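Local coordinates for alpha-14 giardin (Giardia lamblia, PDB 3CHJ), which binds calcium and acidic phospholipid as an annexin and may link the lipid bilayer to the underlying axoneme as a calcium-regulated structural element, at residues I33-S38 / M77-R82; E164-L169 / H205-A210; L169-K174 / V186-R191. All blocks are in the same frame, centred on the assembly; numbering follows the deposited sequence.

Contact 1: residues I33-S38 / M77-R82; sequences IEIARS and MLYKPR
Within the all-helical annexin fold, residues 33-38 of helix 31-38 pack on the end of helix 69-78 and the turn after it: Ile-33 and Ala-36 meet Leu-78, and Ile-35 and Ala-36 meet Tyr-79. Ala-36 and Leu-78 mark the closest backbone approach, their CA atoms 6.2 Å apart, consistent with the small side chain of Ala-36. That methyl, Ala-36 CB, has Leu-78 on one flank, 3.8 Å from Leu-78 CD1, and the phenol of Tyr-79 on another, 3.9 Å from Tyr-79 CE1. It lies in the plane of the Tyr-79 ring, at its edge. Leu-78 CD1 does double duty, since Ile-33 CD1 reaches it as well, at 3.7 Å. Ile-33 starts out pointing away from the turn; CG1 sits beside its backbone N, and the second bend (chi2 -57°) carries CD1 round to the leucine. Ile-35 meets the far end of the phenol, its CB 4.1 Å from Tyr-79 OH. No hydrogen bond joins the two segments themselves, but the hydroxyl of Tyr-79 bonds the carbonyl of Leu-32, just before segment 33-38, which ties the end of the ring to the backbone of the same helix. Tyr-79 is also the first residue to leave helical geometry, so the side chain that docks on the helix belongs to the very residue where the chain turns off. Other helices pack round the site: Ile-33 reaches Leu-309 and Leu-310 at the end of helix 301-310, Tyr-79 touches Met-47 and Gln-48 of helix 41-55, and Leu-78 touches Ala-270 of helix 262-272. All five touching residues are buried: this is plain apolar helix-to-helix-end packing, as found in the cores of the helical bundles from which annexins are built.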
# COMPACT_ATOMS: atom_id res chain seq x y z
N ILE A 33 4.32 13.71 -13.46
CA ILE A 33 3.84 12.33 -13.36
C ILE A 33 4.47 11.46 -14.45
O ILE A 33 4.88 10.32 -14.18
CB ILE A 33 2.31 12.27 -13.43
CG1 ILE A 33 1.67 13.09 -12.29
CG2 ILE A 33 1.83 10.83 -13.41
CD1 ILE A 33 2.08 12.68 -10.85
N GLU A 34 4.57 12.00 -15.67
CA GLU A 34 5.30 11.30 -16.73
C GLU A 34 6.74 10.97 -16.32
O GLU A 34 7.23 9.85 -16.53
CB GLU A 34 5.23 12.09 -18.05
CG GLU A 34 3.80 12.20 -18.61
CD GLU A 34 3.22 10.87 -19.15
OE1 GLU A 34 2.24 10.94 -19.93
OE2 GLU A 34 3.70 9.77 -18.80
N ILE A 35 7.41 11.93 -15.68
CA ILE A 35 8.75 11.71 -15.20
C ILE A 35 8.76 10.54 -14.18
O ILE A 35 9.60 9.64 -14.25
CB ILE A 35 9.34 13.02 -14.62
CG1 ILE A 35 9.64 14.01 -15.75
CG2 ILE A 35 10.60 12.77 -13.85
CD1 ILE A 35 9.87 15.47 -15.27
N ALA A 36 7.79 10.52 -13.26
CA ALA A 36 7.73 9.43 -12.28
C ALA A 36 7.54 8.06 -12.91
O ALA A 36 8.08 7.08 -12.41
CB ALA A 36 6.63 9.68 -11.24
N ARG A 37 6.78 8.02 -14.00
CA ARG A 37 6.47 6.76 -14.69
C ARG A 37 7.61 6.29 -15.60
O ARG A 37 7.65 5.11 -15.97
CB ARG A 37 5.23 6.93 -15.55
CG ARG A 37 3.97 7.18 -14.79
CD ARG A 37 2.87 7.49 -15.76
NE ARG A 37 2.23 6.29 -16.33
CZ ARG A 37 1.87 6.14 -17.60
NH1 ARG A 37 2.16 7.07 -18.51
NH2 ARG A 37 1.26 5.03 -17.99
N SER A 38 8.49 7.23 -15.98
CA SER A 38 9.50 6.98 -17.03
C SER A 38 10.86 6.53 -16.52
O SER A 38 11.67 6.00 -17.30
CB SER A 38 9.71 8.25 -17.87
OG SER A 38 8.55 8.54 -18.61
N MET A 77 6.28 11.80 -2.87
CA MET A 77 6.28 10.36 -2.57
C MET A 77 6.83 9.57 -3.75
O MET A 77 7.44 8.50 -3.57
CB MET A 77 4.88 9.86 -2.25
CG MET A 77 4.29 10.31 -0.92
SD MET A 77 2.77 9.35 -0.64
CE MET A 77 2.01 10.27 0.72
N LEU A 78 6.61 10.09 -4.95
CA LEU A 78 6.97 9.35 -6.16
C LEU A 78 8.45 9.39 -6.42
O LEU A 78 8.98 8.48 -7.08
CB LEU A 78 6.23 9.91 -7.38
CG LEU A 78 4.71 9.79 -7.37
CD1 LEU A 78 4.14 10.58 -8.54
CD2 LEU A 78 4.26 8.32 -7.40
N TYR A 79 9.14 10.41 -5.92
CA TYR A 79 10.55 10.58 -6.30
C TYR A 79 11.50 9.96 -5.26
O TYR A 79 12.67 10.31 -5.18
CB TYR A 79 10.88 12.07 -6.58
CG TYR A 79 10.16 12.72 -7.76
CD1 TYR A 79 9.44 11.98 -8.69
CD2 TYR A 79 10.27 14.09 -7.96
CE1 TYR A 79 8.80 12.60 -9.78
CE2 TYR A 79 9.64 14.72 -9.03
CZ TYR A 79 8.92 13.98 -9.95
OH TYR A 79 8.29 14.62 -11.01
N LYS A 80 10.96 9.04 -4.46
CA LYS A 80 11.69 8.43 -3.36
C LYS A 80 11.91 6.96 -3.66
O LYS A 80 11.05 6.32 -4.24
CB LYS A 80 10.86 8.50 -2.06
CG LYS A 80 10.95 9.81 -1.37
CD LYS A 80 9.94 9.92 -0.27
CE LYS A 80 9.83 11.37 0.12
NZ LYS A 80 11.15 11.95 0.52
N PRO A 81 13.04 6.39 -3.20
CA PRO A 81 13.09 4.94 -3.20
C PRO A 81 11.98 4.35 -2.31
O PRO A 81 11.64 4.93 -1.28
CB PRO A 81 14.46 4.64 -2.59
CG PRO A 81 15.25 5.89 -2.77
CD PRO A 81 14.27 7.00 -2.65
N ARG A 82 11.46 3.19 -2.70
CA ARG A 82 10.36 2.50 -2.01
C ARG A 82 10.58 2.35 -0.50
O ARG A 82 9.72 2.71 0.32
CB ARG A 82 10.17 1.13 -2.66
CG ARG A 82 9.29 0.16 -1.90
CD ARG A 82 9.22 -1.18 -2.63
NE ARG A 82 7.95 -1.86 -2.37
CZ ARG A 82 6.77 -1.35 -2.72
NH1 ARG A 82 6.71 -0.17 -3.32
NH2 ARG A 82 5.66 -2.01 -2.45

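Contact 2: residues E164-L169 / H205-A210; sequences ELEEDL and HKMYSA
Met-207 reaches across from helix 198-211 to helix 162-177 and can be followed atom by atom. Its CB already touches the other side, 3.9 Å from Leu-169 CD2. From there CG runs on beside the backbone N, and SD arrives over Leu-165, 4.0 Å from both Leu-165 CB and Leu-165 CD2. The chain then bends at its last torsion (chi3 59°), turning the methyl toward Glu-166. Met-207 CE ends 3.4 Å from Glu-166 CD, with the two carboxylate oxygens, OE1 and OE2, almost equally near at 3.6 and 3.5 Å. This is van der Waals contact between a methyl and a carboxylate, with the two side chains crossing at about a right angle.

Leu-169 completes the contact one turn along. While its CD2 stays with Met-207, its CD1 meets the edge of the Tyr-208 ring near the ring plane, 3.6 Å from Tyr-208 CD1. The hydroxyl of that tyrosine is held by Arg-173, further along helix 162-177.

The short helix segments pass at 58° with their axes 10.4 Å apart. On the same helix 198-211, Leu-204 and Lys-211 also touch Leu-169, and Gln-203 touches Leu-165; Tyr-196, in the turn leading into that helix, packs on Leu-165 too.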
# COMPACT_ATOMS: atom_id res chain seq x y z
N GLU A 164 -0.04 -29.28 7.13
CA GLU A 164 -0.25 -28.12 8.00
C GLU A 164 -1.38 -27.25 7.48
O GLU A 164 -2.18 -26.75 8.25
CB GLU A 164 1.04 -27.32 8.13
CG GLU A 164 2.20 -28.11 8.77
CD GLU A 164 3.54 -27.39 8.65
OE1 GLU A 164 4.29 -27.62 7.65
OE2 GLU A 164 3.87 -26.62 9.57
N LEU A 165 -1.47 -27.12 6.16
CA LEU A 165 -2.56 -26.37 5.54
C LEU A 165 -3.90 -27.03 5.79
O LEU A 165 -4.87 -26.35 6.08
CB LEU A 165 -2.33 -26.16 4.04
CG LEU A 165 -1.61 -24.89 3.60
CD1 LEU A 165 -0.26 -24.77 4.26
CD2 LEU A 165 -1.48 -24.87 2.08
N GLU A 166 -3.95 -28.37 5.67
CA GLU A 166 -5.18 -29.09 5.98
C GLU A 166 -5.63 -28.87 7.42
O GLU A 166 -6.82 -28.67 7.68
CB GLU A 166 -5.04 -30.60 5.70
CG GLU A 166 -4.72 -30.97 4.24
CD GLU A 166 -5.93 -30.92 3.30
OE1 GLU A 166 -7.04 -30.56 3.74
OE2 GLU A 166 -5.74 -31.25 2.10
N GLU A 167 -4.68 -28.89 8.37
CA GLU A 167 -4.99 -28.64 9.77
C GLU A 167 -5.52 -27.23 10.00
O GLU A 167 -6.53 -27.05 10.67
CB GLU A 167 -3.75 -28.85 10.63
CG GLU A 167 -3.23 -30.28 10.71
CD GLU A 167 -1.94 -30.37 11.52
OE1 GLU A 167 -0.95 -29.69 11.17
OE2 GLU A 167 -1.91 -31.14 12.51
N ASP A 168 -4.82 -26.24 9.44
CA ASP A 168 -5.25 -24.84 9.57
C ASP A 168 -6.57 -24.56 8.87
O ASP A 168 -7.33 -23.69 9.30
CB ASP A 168 -4.18 -23.89 9.04
CG ASP A 168 -2.97 -23.83 9.93
OD1 ASP A 168 -3.07 -24.24 11.12
OD2 ASP A 168 -1.93 -23.35 9.44
N LEU A 169 -6.85 -25.31 7.81
CA LEU A 169 -8.12 -25.17 7.08
C LEU A 169 -9.30 -25.50 7.98
O LEU A 169 -10.30 -24.76 8.03
CB LEU A 169 -8.11 -26.09 5.86
CG LEU A 169 -9.31 -26.00 4.93
CD1 LEU A 169 -9.47 -24.56 4.45
CD2 LEU A 169 -9.10 -26.93 3.78
N HIS A 205 -6.56 -20.73 0.18
CA HIS A 205 -7.74 -20.09 -0.41
C HIS A 205 -8.49 -21.07 -1.31
O HIS A 205 -9.71 -21.21 -1.18
CB HIS A 205 -7.31 -18.84 -1.17
CG HIS A 205 -8.38 -18.20 -2.01
ND1 HIS A 205 -8.86 -16.93 -1.76
CD2 HIS A 205 -9.02 -18.63 -3.13
CE1 HIS A 205 -9.76 -16.61 -2.68
NE2 HIS A 205 -9.88 -17.62 -3.52
N LYS A 206 -7.75 -21.74 -2.19
CA LYS A 206 -8.35 -22.69 -3.14
C LYS A 206 -8.85 -23.96 -2.44
O LYS A 206 -9.93 -24.48 -2.77
CB LYS A 206 -7.38 -23.04 -4.26
CG LYS A 206 -6.97 -21.85 -5.11
CD LYS A 206 -5.88 -22.22 -6.11
CE LYS A 206 -5.35 -20.99 -6.83
NZ LYS A 206 -6.34 -20.50 -7.82
N MET A 207 -8.09 -24.44 -1.46
CA MET A 207 -8.50 -25.57 -0.63
C MET A 207 -9.81 -25.33 0.11
O MET A 207 -10.60 -26.25 0.29
CB MET A 207 -7.41 -25.95 0.38
CG MET A 207 -6.17 -26.56 -0.26
SD MET A 207 -4.80 -26.72 0.91
CE MET A 207 -5.46 -27.78 2.19
N TYR A 208 -10.02 -24.10 0.57
CA TYR A 208 -11.21 -23.75 1.32
C TYR A 208 -12.42 -23.87 0.40
O TYR A 208 -13.42 -24.51 0.76
CB TYR A 208 -11.04 -22.32 1.90
CG TYR A 208 -12.17 -21.90 2.81
CD1 TYR A 208 -12.07 -22.04 4.20
CD2 TYR A 208 -13.35 -21.37 2.29
CE1 TYR A 208 -13.11 -21.65 5.04
CE2 TYR A 208 -14.38 -20.98 3.11
CZ TYR A 208 -14.28 -21.13 4.50
OH TYR A 208 -15.31 -20.74 5.31
N SER A 209 -12.33 -23.28 -0.78
CA SER A 209 -13.40 -23.40 -1.78
C SER A 209 -13.62 -24.88 -2.15
O SER A 209 -14.76 -25.32 -2.30
CB SER A 209 -13.06 -22.58 -3.02
OG SER A 209 -14.20 -22.48 -3.87
N ALA A 210 -12.53 -25.63 -2.26
CA ALA A 210 -12.59 -27.04 -2.68
C ALA A 210 -13.30 -27.90 -1.64
O ALA A 210 -14.10 -28.77 -1.98
CB ALA A 210 -11.20 -27.57 -2.94

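Contact 3: residues L169-K174 / V186-R191; sequences LVLVRK and VSTWIR
Val-172 lies over the face of the Trp-189 indole, and this methyl-on-ring contact makes up one side of the crossing. The valine and the tryptophan stand at about a right angle to each other. Val-172 CG2 sits 3.9 Å from the centroid of the six-membered ring, only 18° off the ring normal, a CH-pi contact displaced toward the rim at CZ3. With chi1 at 82°, it is CG1 that takes the place between backbone N and carbonyl carbon, while CG2 extends opposite the N and onto the ring. The indole nitrogen, NE1, donates a hydrogen bond to the carboxylate of Glu-224 (OE2), so the ring is pinned at its polar edge as well as covered by the methyl.

Thr-188 occupies the middle of the crossing, where its CA and that of Val-172 are 6.3 Å apart. Its methyl, Thr-188 CG2, packs on the other helix, touching Leu-171 CB at 3.8 Å and the backbone nitrogen Val-172 N at 3.7 Å. Its hydroxyl is turned aside to a water, which lies 2.8 Å from Thr-188 OG1 and gives a hydrogen bond to Leu-171 O.

On the outer side, Leu-171 CD1 meets the guanidinium of Arg-191 at its edge, near the plane, 3.5 Å from Arg-191 NH2. That same NH2 forms a salt bridge with Asp-168, which probably helps keep the arginine beside the leucine.

Ala-175, Thr-178, Gly-180 and Glu-185, between the two segments, bind calcium together with Glu-224, and the Trp-189 side chain lies about 5 Å from the ion. The short axes run 9.4 Å apart at 119°, helix 186-195 crossing helix 162-177. Trp-189 also touches Met-144 of helix 144-154 and meets Phe-225 edge-to-face, just after helix 217-224.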
# COMPACT_ATOMS: atom_id res chain seq x y z
N LEU A 169 -6.85 -25.31 7.81
CA LEU A 169 -8.12 -25.17 7.08
C LEU A 169 -9.30 -25.50 7.98
O LEU A 169 -10.30 -24.76 8.03
CB LEU A 169 -8.11 -26.09 5.86
CG LEU A 169 -9.31 -26.00 4.93
CD1 LEU A 169 -9.47 -24.56 4.45
CD2 LEU A 169 -9.10 -26.93 3.78
N VAL A 170 -9.19 -26.61 8.70
CA VAL A 170 -10.21 -27.01 9.65
C VAL A 170 -10.37 -25.96 10.75
O VAL A 170 -11.48 -25.58 11.13
CB VAL A 170 -9.88 -28.41 10.23
CG1 VAL A 170 -10.81 -28.74 11.36
CG2 VAL A 170 -9.99 -29.46 9.11
N LEU A 171 -9.23 -25.46 11.23
CA LEU A 171 -9.22 -24.45 12.28
C LEU A 171 -9.84 -23.11 11.84
O LEU A 171 -10.63 -22.51 12.59
CB LEU A 171 -7.80 -24.24 12.80
CG LEU A 171 -7.26 -25.43 13.61
CD1 LEU A 171 -5.77 -25.27 13.80
CD2 LEU A 171 -7.98 -25.53 14.95
N VAL A 172 -9.50 -22.66 10.63
CA VAL A 172 -10.06 -21.40 10.16
C VAL A 172 -11.56 -21.49 9.82
O VAL A 172 -12.31 -20.55 10.06
CB VAL A 172 -9.23 -20.73 9.04
CG1 VAL A 172 -9.52 -21.30 7.63
CG2 VAL A 172 -9.48 -19.21 9.09
N ARG A 173 -11.98 -22.64 9.31
CA ARG A 173 -13.41 -22.89 9.13
C ARG A 173 -14.16 -22.83 10.46
O ARG A 173 -15.22 -22.20 10.55
CB ARG A 173 -13.66 -24.23 8.43
CG ARG A 173 -15.14 -24.58 8.33
CD ARG A 173 -15.87 -23.66 7.36
NE ARG A 173 -17.18 -24.21 6.97
CZ ARG A 173 -17.90 -23.79 5.94
NH1 ARG A 173 -17.48 -22.78 5.19
NH2 ARG A 173 -19.06 -24.37 5.66
N LYS A 174 -13.61 -23.47 11.49
CA LYS A 174 -14.19 -23.40 12.83
C LYS A 174 -14.34 -21.95 13.30
O LYS A 174 -15.40 -21.54 13.77
CB LYS A 174 -13.33 -24.23 13.81
CG LYS A 174 -13.88 -24.35 15.22
CD LYS A 174 -13.42 -23.21 16.12
CE LYS A 174 -14.20 -23.16 17.43
NZ LYS A 174 -13.73 -22.06 18.33
N VAL A 186 -7.85 -16.71 18.02
CA VAL A 186 -6.91 -15.61 17.78
C VAL A 186 -5.67 -16.14 17.08
O VAL A 186 -5.25 -15.63 16.03
CB VAL A 186 -6.50 -14.88 19.08
CG1 VAL A 186 -5.39 -13.87 18.82
CG2 VAL A 186 -7.71 -14.18 19.69
N SER A 187 -5.09 -17.19 17.66
CA SER A 187 -3.89 -17.80 17.11
C SER A 187 -4.04 -18.29 15.67
O SER A 187 -3.13 -18.14 14.87
CB SER A 187 -3.37 -18.91 18.03
OG SER A 187 -4.29 -19.98 18.08
N THR A 188 -5.19 -18.88 15.33
CA THR A 188 -5.43 -19.35 13.96
C THR A 188 -5.38 -18.20 12.95
O THR A 188 -4.70 -18.28 11.91
CB THR A 188 -6.82 -20.02 13.89
OG1 THR A 188 -6.86 -21.10 14.84
CG2 THR A 188 -7.13 -20.52 12.49
N TRP A 189 -6.10 -17.14 13.27
CA TRP A 189 -6.16 -16.01 12.34
C TRP A 189 -4.79 -15.37 12.14
O TRP A 189 -4.42 -15.00 11.03
CB TRP A 189 -7.14 -14.97 12.85
CG TRP A 189 -8.60 -15.31 12.67
CD1 TRP A 189 -9.51 -15.55 13.66
CD2 TRP A 189 -9.32 -15.41 11.43
NE1 TRP A 189 -10.76 -15.77 13.11
CE2 TRP A 189 -10.66 -15.73 11.75
CE3 TRP A 189 -8.95 -15.28 10.08
CZ2 TRP A 189 -11.65 -15.90 10.76
CZ3 TRP A 189 -9.92 -15.46 9.08
CH2 TRP A 189 -11.26 -15.77 9.43
N ILE A 190 -4.06 -15.19 13.24
CA ILE A 190 -2.75 -14.54 13.15
C ILE A 190 -1.73 -15.43 12.45
O ILE A 190 -0.99 -14.97 11.59
CB ILE A 190 -2.25 -14.07 14.54
CG1 ILE A 190 -3.27 -13.12 15.18
CG2 ILE A 190 -0.87 -13.41 14.43
CD1 ILE A 190 -3.57 -11.84 14.37
N ARG A 191 -1.71 -16.71 12.78
CA ARG A 191 -0.76 -17.61 12.15
C ARG A 191 -0.94 -17.62 10.63
O ARG A 191 0.02 -17.48 9.88
CB ARG A 191 -0.90 -19.03 12.74
CG ARG A 191 0.05 -20.02 12.09
CD ARG A 191 0.05 -21.40 12.75
NE ARG A 191 -1.24 -22.09 12.67
CZ ARG A 191 -2.13 -22.13 13.65
NH1 ARG A 191 -1.88 -21.54 14.81
NH2 ARG A 191 -3.28 -22.78 13.48
O HOH W 1 -9.57 -21.67 15.17

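From the N terminus, contact 1 comes first: 77-82 returns to 33-38 across 38 intervening, mostly helical residues, and that loop is finished before the others begin. Its centre lies about 40 Å from the centres of contacts 2 and 3, across the chain's centre. The second loop opens on helix 162-177, which serves both later contacts through the shared Leu-169. Helix 186-195 comes back first to make contact 3, and the next helix, 198-211, then makes contact 2, so contact 3 nests inside the loop that contact 2 closes. Helix 162-177 thus joins both successors, and polar side chains also tie the two contacts together.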